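Local atomic coordinates of transcription factor MBP1 (Magnaporthe oryzae, PDB entry 4UX5), a protein that binds DNA through an N-terminal winged helix-turn-helix domain, the part described here, and probably activates transcription by RNA polymerase II. Residues Asn103-Phe106 with Asp107-Arg110; Met39-Val43 with Asp44-Asn48. One frame throughout, in Å; residues are numbered along the deposited sequence.

Contact 1 of 2, residues Asn103-Phe106 with Asp107-Arg110; sequences NNIF and DRLR
Phe106 and Arg110 both hold CG opposite the backbone N (chi1 near 180°), which sets each CG beside its own carbonyl carbon; a bend at chi3 of Arg110 (-64°) then turns its guanidinium back to the ring. The setting is the loop between helices 93-102 and 110-114 of the winged helix-turn-helix domain, where Asn104, at positive phi, is the C' residue of the Schellman motif that ends the first helix, and a type I beta turn from Asp107 to Arg110 leads into the second. Ring and guanidinium stand almost at right angles, 87° apart: the Phe106 edge, at CE2, lies against one face of the Arg110 group, 3.6 Å from NH2, so the cation meets the ring rim and does not stack on its face. A long flexible arginine suits this place because its end can serve two acids, Asp107 through NH2 and Glu114 through NH1. Phenylalanine suits the buried side, where its ring stacks on His101 and also meets Phe113. Elsewhere in the loop Ile105 CG2 touches Leu109 CD1 at 3.9 Å, and both side chains rest on Ile52 of helix 49-55, an apolar pairing fit for branched aliphatic residues. Ile105 O accepts from Leu109 N at 3.3 Å, in the carbonyl plane, and weakly from Arg108 N; Leu109 N also bonds weakly to Phe106 O. Asp107, exposed at the start of the turn, forms a salt bridge through OD1 with Arg110 NH2 at 3.2 Å, the donor arriving nearly along the C-O axis.

Contact 2 of 2, residues Met39-Val43 with Asp44-Asn48; sequences MRRRV and DDWIN
Arg41 and Asp44 form a side-on salt bridge, guanidinium and carboxylate planes turned 45° from each other, with one nitrogen for each oxygen: NE of Arg41 gives to OD1 of Asp44 at 2.9 Å and NH2 to OD2 at 3.1 Å. Both oxygens are approached on their syn side, and the two bonds together limit rotation of either group. Asp44 reaches this position with CG lodged between its own backbone N and carbonyl carbon (chi1 53°), and its OD1 also accepts Trp46 N from above the carboxylate plane at 3.2 Å. That bond makes an Asx turn, a job for which the short side chain of aspartate is well suited. Trp46 runs beside Arg41 and points the same way, its ring 31° from the guanidinium plane and its CE3 3.3 Å from Arg41 NH2. Arginine suits this place because its several N-H donors serve Asp44, Glu77 (NH2) and Tyr86 (NH1) together. The backbone here is a tight, nearly antiparallel connection from strand 36-41 to strand 47-48 in the winged helix-turn-helix domain. Arg40 and Ile47 form its single beta bridge, flanked by the bonds Arg41 N to Trp46 O at 2.8 Å and Asn48 N to Met39 O at 3.1 Å. Asp45 takes up positive phi at the bend. Its side chain lies beside that of Arg40, the flat groups nearly perpendicular, and Asp45 OD1 forms a weak, salt-bridging bond with Arg40 NH1 at 3.2 Å; Arg40 NH2 donates to the carbonyls of Ile112 and Phe115. Asn48 suits the N-cap of helix 49-55 because its amide both accepts, OD1 from His51 N, and donates, ND2 to Gln87 O.

Contact 2 closes before contact 1 opens along the chain, and both belong to the KilA-N domain. Their centres are about 17 Å apart, on opposite sides of the centre of the chain, with nearest atoms about 7 Å apart and no direct touch. Helix 49-55 joins them: residues 44-48 lead into its start, while Ile105 and Leu109 pack on it from the later loop. Strand 25-32 is a second shared neighbour, and Arg40 reaches the carbonyl of Ile112 in helix 110-114, which contact 1 introduces. Contact 2 joins strands 36-41 and 47-48 of the two sheets, contact 1 helices 93-102 and 110-114. Contact 2 is the nearer to the bound DNA, nearest atoms about 6 Å away against about 13 Å.

Contact 1 of 2, residues Asn103-Phe106 with Asp107-Arg110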
ATOM      1  N   ASN A 103      21.501  -7.252  10.674  1.00 49.97           N
ATOM      2  CA  ASN A 103      20.732  -6.974  11.879  1.00 52.79           C
ATOM      3  C   ASN A 103      20.815  -8.109  12.897  1.00 54.89           C
ATOM      4  O   ASN A 103      19.974  -8.216  13.789  1.00 54.04           O
ATOM      5  CB  ASN A 103      19.273  -6.688  11.522  1.00 48.68           C
ATOM      6  CG  ASN A 103      19.110  -5.399  10.736  1.00 46.22           C
ATOM      7  OD1 ASN A 103      18.936  -4.326  11.314  1.00 48.11           O
ATOM      8  ND2 ASN A 103      19.172  -5.497   9.413  1.00 41.10           N
ATOM      9  N   ASN A 104      21.827  -8.959  12.741  1.00 54.92           N
ATOM     10  CA  ASN A 104      22.176  -9.960  13.749  1.00 58.52           C
ATOM     11  C   ASN A 104      21.031 -10.911  14.113  1.00 50.49           C
ATOM     12  O   ASN A 104      20.699 -11.065  15.288  1.00 53.39           O
ATOM     13  CB  ASN A 104      22.676  -9.252  15.015  1.00 57.27           C
ATOM     14  CG  ASN A 104      23.522 -10.152  15.901  1.00 64.95           C
ATOM     15  OD1 ASN A 104      24.272 -10.998  15.414  1.00 62.49           O
ATOM     16  ND2 ASN A 104      23.403  -9.970  17.212  1.00 66.28           N
ATOM     17  N   ILE A 105      20.435 -11.556  13.114  1.00 47.23           N
ATOM     18  CA  ILE A 105      19.272 -12.407  13.363  1.00 44.61           C
ATOM     19  C   ILE A 105      19.244 -13.629  12.440  1.00 42.26           C
ATOM     20  O   ILE A 105      18.325 -14.448  12.503  1.00 44.79           O
ATOM     21  CB  ILE A 105      17.954 -11.600  13.204  1.00 45.30           C
ATOM     22  CG1 ILE A 105      16.784 -12.289  13.917  1.00 41.76           C
ATOM     23  CG2 ILE A 105      17.643 -11.346  11.733  1.00 37.17           C
ATOM     24  CD1 ILE A 105      17.017 -12.527  15.390  1.00 46.68           C
ATOM     25  N   PHE A 106      20.261 -13.757  11.595  1.00 42.39           N
ATOM     26  CA  PHE A 106      20.317 -14.852  10.634  1.00 42.24           C
ATOM     27  C   PHE A 106      20.301 -16.232  11.294  1.00 43.10           C
ATOM     28  O   PHE A 106      19.693 -17.169  10.776  1.00 41.19           O
ATOM     29  CB  PHE A 106      21.559 -14.726   9.752  1.00 41.93           C
ATOM     30  CG  PHE A 106      21.686 -15.826   8.739  1.00 47.03           C
ATOM     31  CD1 PHE A 106      21.002 -15.759   7.536  1.00 43.04           C
ATOM     32  CD2 PHE A 106      22.480 -16.934   8.994  1.00 51.23           C
ATOM     33  CE1 PHE A 106      21.113 -16.775   6.601  1.00 37.03           C
ATOM     34  CE2 PHE A 106      22.594 -17.951   8.065  1.00 44.67           C
ATOM     35  CZ  PHE A 106      21.909 -17.871   6.867  1.00 44.71           C
ATOM     36  N   ASP A 107      20.978 -16.354  12.431  1.00 47.55           N
ATOM     37  CA  ASP A 107      21.079 -17.635  13.121  1.00 50.53           C
ATOM     38  C   ASP A 107      19.727 -18.134  13.628  1.00 52.59           C
ATOM     39  O   ASP A 107      19.416 -19.319  13.516  1.00 52.31           O
ATOM     40  CB  ASP A 107      22.068 -17.538  14.286  1.00 61.81           C
ATOM     41  CG  ASP A 107      23.504 -17.414  13.820  1.00 58.90           C
ATOM     42  OD1 ASP A 107      23.811 -17.885  12.703  1.00 57.49           O
ATOM     43  OD2 ASP A 107      24.331 -16.850  14.569  1.00 73.81           O
ATOM     44  N   ARG A 108      18.926 -17.233  14.185  1.00 47.90           N
ATOM     45  CA  ARG A 108      17.614 -17.613  14.701  1.00 55.30           C
ATOM     46  C   ARG A 108      16.644 -17.948  13.570  1.00 47.65           C
ATOM     47  O   ARG A 108      15.701 -18.717  13.751  1.00 46.79           O
ATOM     48  CB  ARG A 108      17.032 -16.498  15.573  1.00 58.14           C
ATOM     49  CG  ARG A 108      15.736 -16.878  16.275  1.00 61.23           C
ATOM     50  CD  ARG A 108      15.181 -15.721  17.083  1.00 64.05           C
ATOM     51  NE  ARG A 108      13.946 -16.075  17.774  1.00 65.18           N
ATOM     52  CZ  ARG A 108      13.893 -16.527  19.023  1.00 69.04           C
ATOM     53  NH1 ARG A 108      15.009 -16.682  19.722  1.00 72.28           N
ATOM     54  NH2 ARG A 108      12.724 -16.823  19.575  1.00 69.86           N
ATOM     55  N   LEU A 109      16.892 -17.370  12.399  1.00 43.93           N
ATOM     56  CA  LEU A 109      16.006 -17.542  11.254  1.00 40.04           C
ATOM     57  C   LEU A 109      16.595 -18.485  10.213  1.00 41.59           C
ATOM     58  O   LEU A 109      16.108 -18.547   9.088  1.00 39.68           O
ATOM     59  CB  LEU A 109      15.711 -16.191  10.600  1.00 36.41           C
ATOM     60  CG  LEU A 109      15.137 -15.087  11.486  1.00 37.75           C
ATOM     61  CD1 LEU A 109      14.906 -13.834  10.659  1.00 34.66           C
ATOM     62  CD2 LEU A 109      13.849 -15.544  12.152  1.00 32.86           C
ATOM     63  N   ARG A 110      17.642 -19.212  10.591  1.00 44.71           N
ATOM     64  CA  ARG A 110      18.354 -20.084   9.654  1.00 44.02           C
ATOM     65  C   ARG A 110      17.472 -21.062   8.850  1.00 42.01           C
ATOM     66  O   ARG A 110      17.683 -21.216   7.644  1.00 39.99           O
ATOM     67  CB  ARG A 110      19.438 -20.873  10.400  1.00 43.65           C
ATOM     68  CG  ARG A 110      20.242 -21.799   9.506  1.00 45.42           C
ATOM     69  CD  ARG A 110      21.420 -22.410  10.249  1.00 68.62           C
ATOM     70  NE  ARG A 110      22.384 -21.397  10.667  1.00 67.04           N
ATOM     71  CZ  ARG A 110      23.416 -20.999   9.931  1.00 65.83           C
ATOM     72  NH1 ARG A 110      23.623 -21.531   8.733  1.00 64.60           N
ATOM     73  NH2 ARG A 110      24.242 -20.070  10.392  1.00 66.86           N
TER

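Contact 2 of 2, residues Met39-Val43 with Asp44-Asn48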
ATOM      1  N   MET A  39       7.818 -15.385   6.535  1.00 28.74           N
ATOM      2  CA  MET A  39       7.286 -16.016   5.333  1.00 28.09           C
ATOM      3  C   MET A  39       8.240 -15.908   4.152  1.00 29.58           C
ATOM      4  O   MET A  39       8.842 -14.860   3.919  1.00 26.96           O
ATOM      5  CB  MET A  39       5.937 -15.401   4.956  1.00 25.13           C
ATOM      6  CG  MET A  39       4.857 -15.568   6.005  1.00 27.57           C
ATOM      7  SD  MET A  39       3.245 -15.017   5.416  1.00 34.65           S
ATOM      8  CE  MET A  39       2.281 -15.133   6.923  1.00 32.44           C
ATOM      9  N   ARG A  40       8.370 -17.006   3.414  1.00 31.17           N
ATOM     10  CA  ARG A  40       9.123 -17.022   2.168  1.00 33.60           C
ATOM     11  C   ARG A  40       8.200 -17.468   1.040  1.00 22.85           C
ATOM     12  O   ARG A  40       7.553 -18.510   1.140  1.00 23.61           O
ATOM     13  CB  ARG A  40      10.337 -17.952   2.270  1.00 36.79           C
ATOM     14  CG  ARG A  40      11.327 -17.792   1.127  1.00 36.18           C
ATOM     15  CD  ARG A  40      11.807 -19.132   0.587  1.00 39.49           C
ATOM     16  NE  ARG A  40      12.783 -19.781   1.458  1.00 40.05           N
ATOM     17  CZ  ARG A  40      13.506 -20.840   1.107  1.00 43.02           C
ATOM     18  NH1 ARG A  40      13.366 -21.371  -0.100  1.00 42.15           N
ATOM     19  NH2 ARG A  40      14.373 -21.368   1.961  1.00 44.25           N
ATOM     20  N   ARG A  41       8.124 -16.677  -0.027  1.00 35.05           N
ATOM     21  CA  ARG A  41       7.263 -17.017  -1.157  1.00 35.02           C
ATOM     22  C   ARG A  41       7.786 -18.230  -1.917  1.00 35.69           C
ATOM     23  O   ARG A  41       8.993 -18.408  -2.061  1.00 40.21           O
ATOM     24  CB  ARG A  41       7.124 -15.831  -2.106  1.00 38.17           C
ATOM     25  CG  ARG A  41       5.912 -14.965  -1.839  1.00 39.03           C
ATOM     26  CD  ARG A  41       5.450 -14.296  -3.118  1.00 41.08           C
ATOM     27  NE  ARG A  41       6.473 -13.415  -3.671  1.00 40.41           N
ATOM     28  CZ  ARG A  41       6.512 -12.104  -3.465  1.00 38.01           C
ATOM     29  NH1 ARG A  41       5.581 -11.521  -2.723  1.00 40.79           N
ATOM     30  NH2 ARG A  41       7.478 -11.374  -4.007  1.00 32.74           N
ATOM     31  N   ARG A  42       6.875 -19.062  -2.407  1.00 40.19           N
ATOM     32  CA  ARG A  42       7.270 -20.279  -3.106  1.00 36.32           C
ATOM     33  C   ARG A  42       7.636 -20.013  -4.563  1.00 38.23           C
ATOM     34  O   ARG A  42       8.461 -20.720  -5.140  1.00 40.55           O
ATOM     35  CB  ARG A  42       6.153 -21.322  -3.033  1.00 50.33           C
ATOM     36  CG  ARG A  42       6.556 -22.695  -3.553  1.00 55.68           C
ATOM     37  CD  ARG A  42       5.592 -23.765  -3.076  1.00 59.67           C
ATOM     38  NE  ARG A  42       4.873 -23.338  -1.878  1.00 61.36           N
ATOM     39  CZ  ARG A  42       4.315 -24.165  -1.001  1.00 63.69           C
ATOM     40  NH1 ARG A  42       4.402 -25.477  -1.172  1.00 66.88           N
ATOM     41  NH2 ARG A  42       3.676 -23.679   0.055  1.00 61.20           N
ATOM     42  N   VAL A  43       7.035 -18.983  -5.151  1.00 36.24           N
ATOM     43  CA  VAL A  43       7.165 -18.750  -6.587  1.00 43.10           C
ATOM     44  C   VAL A  43       8.467 -18.037  -6.969  1.00 44.28           C
ATOM     45  O   VAL A  43       8.961 -18.204  -8.084  1.00 47.61           O
ATOM     46  CB  VAL A  43       5.959 -17.941  -7.130  1.00 48.32           C
ATOM     47  CG1 VAL A  43       6.040 -16.481  -6.698  1.00 47.14           C
ATOM     48  CG2 VAL A  43       5.878 -18.050  -8.645  1.00 48.87           C
ATOM     49  N   ASP A  44       9.035 -17.260  -6.050  1.00 41.51           N
ATOM     50  CA  ASP A  44      10.253 -16.517  -6.360  1.00 42.52           C
ATOM     51  C   ASP A  44      11.226 -16.449  -5.186  1.00 42.37           C
ATOM     52  O   ASP A  44      12.250 -15.767  -5.262  1.00 43.07           O
ATOM     53  CB  ASP A  44       9.908 -15.098  -6.822  1.00 44.09           C
ATOM     54  CG  ASP A  44       9.011 -14.364  -5.842  1.00 44.88           C
ATOM     55  OD1 ASP A  44       8.762 -14.895  -4.739  1.00 40.33           O
ATOM     56  OD2 ASP A  44       8.557 -13.247  -6.175  1.00 47.61           O
ATOM     57  N   ASP A  45      10.893 -17.149  -4.106  1.00 37.20           N
ATOM     58  CA  ASP A  45      11.721 -17.183  -2.901  1.00 46.05           C
ATOM     59  C   ASP A  45      11.951 -15.808  -2.280  1.00 36.25           C
ATOM     60  O   ASP A  45      12.882 -15.626  -1.501  1.00 38.18           O
ATOM     61  CB  ASP A  45      13.072 -17.838  -3.193  1.00 47.64           C
ATOM     62  CG  ASP A  45      13.002 -19.349  -3.170  1.00 48.65           C
ATOM     63  OD1 ASP A  45      12.025 -19.890  -2.608  1.00 46.57           O
ATOM     64  OD2 ASP A  45      13.930 -19.994  -3.702  1.00 51.16           O
ATOM     65  N   TRP A  46      11.107 -14.841  -2.618  1.00 39.09           N
ATOM     66  CA  TRP A  46      11.178 -13.551  -1.951  1.00 38.24           C
ATOM     67  C   TRP A  46      10.703 -13.709  -0.514  1.00 38.03           C
ATOM     68  O   TRP A  46       9.811 -14.509  -0.230  1.00 39.50           O
ATOM     69  CB  TRP A  46      10.347 -12.501  -2.683  1.00 33.14           C
ATOM     70  CG  TRP A  46      11.031 -11.923  -3.882  1.00 35.24           C
ATOM     71  CD1 TRP A  46      11.914 -12.552  -4.712  1.00 37.35           C
ATOM     72  CD2 TRP A  46      10.901 -10.585  -4.376  1.00 42.28           C
ATOM     73  NE1 TRP A  46      12.334 -11.690  -5.697  1.00 45.21           N
ATOM     74  CE2 TRP A  46      11.725 -10.475  -5.514  1.00 43.04           C
ATOM     75  CE3 TRP A  46      10.161  -9.470  -3.970  1.00 41.63           C
ATOM     76  CZ2 TRP A  46      11.831  -9.297  -6.248  1.00 40.37           C
ATOM     77  CZ3 TRP A  46      10.267  -8.302  -4.700  1.00 42.89           C
ATOM     78  CH2 TRP A  46      11.096  -8.224  -5.825  1.00 39.70           C
ATOM     79  N   ILE A  47      11.307 -12.948   0.392  1.00 36.57           N
ATOM     80  CA  ILE A  47      11.049 -13.112   1.815  1.00 33.15           C
ATOM     81  C   ILE A  47      10.560 -11.804   2.436  1.00 30.63           C
ATOM     82  O   ILE A  47      10.877 -10.718   1.950  1.00 31.48           O
ATOM     83  CB  ILE A  47      12.318 -13.620   2.547  1.00 36.74           C
ATOM     84  CG1 ILE A  47      11.971 -14.159   3.936  1.00 33.03           C
ATOM     85  CG2 ILE A  47      13.384 -12.530   2.608  1.00 37.28           C
ATOM     86  CD1 ILE A  47      13.025 -15.074   4.512  1.00 39.08           C
ATOM     87  N   ASN A  48       9.768 -11.917   3.498  1.00 35.31           N
ATOM     88  CA  ASN A  48       9.183 -10.754   4.160  1.00 32.94           C
ATOM     89  C   ASN A  48      10.188 -10.061   5.080  1.00 33.55           C
ATOM     90  O   ASN A  48      10.502 -10.562   6.159  1.00 30.58           O
ATOM     91  CB  ASN A  48       7.940 -11.173   4.948  1.00 29.72           C
ATOM     92  CG  ASN A  48       7.047  -9.999   5.310  1.00 34.62           C
ATOM     93  OD1 ASN A  48       7.521  -8.942   5.720  1.00 36.70           O
ATOM     94  ND2 ASN A  48       5.740 -10.181   5.152  1.00 32.94           N
TER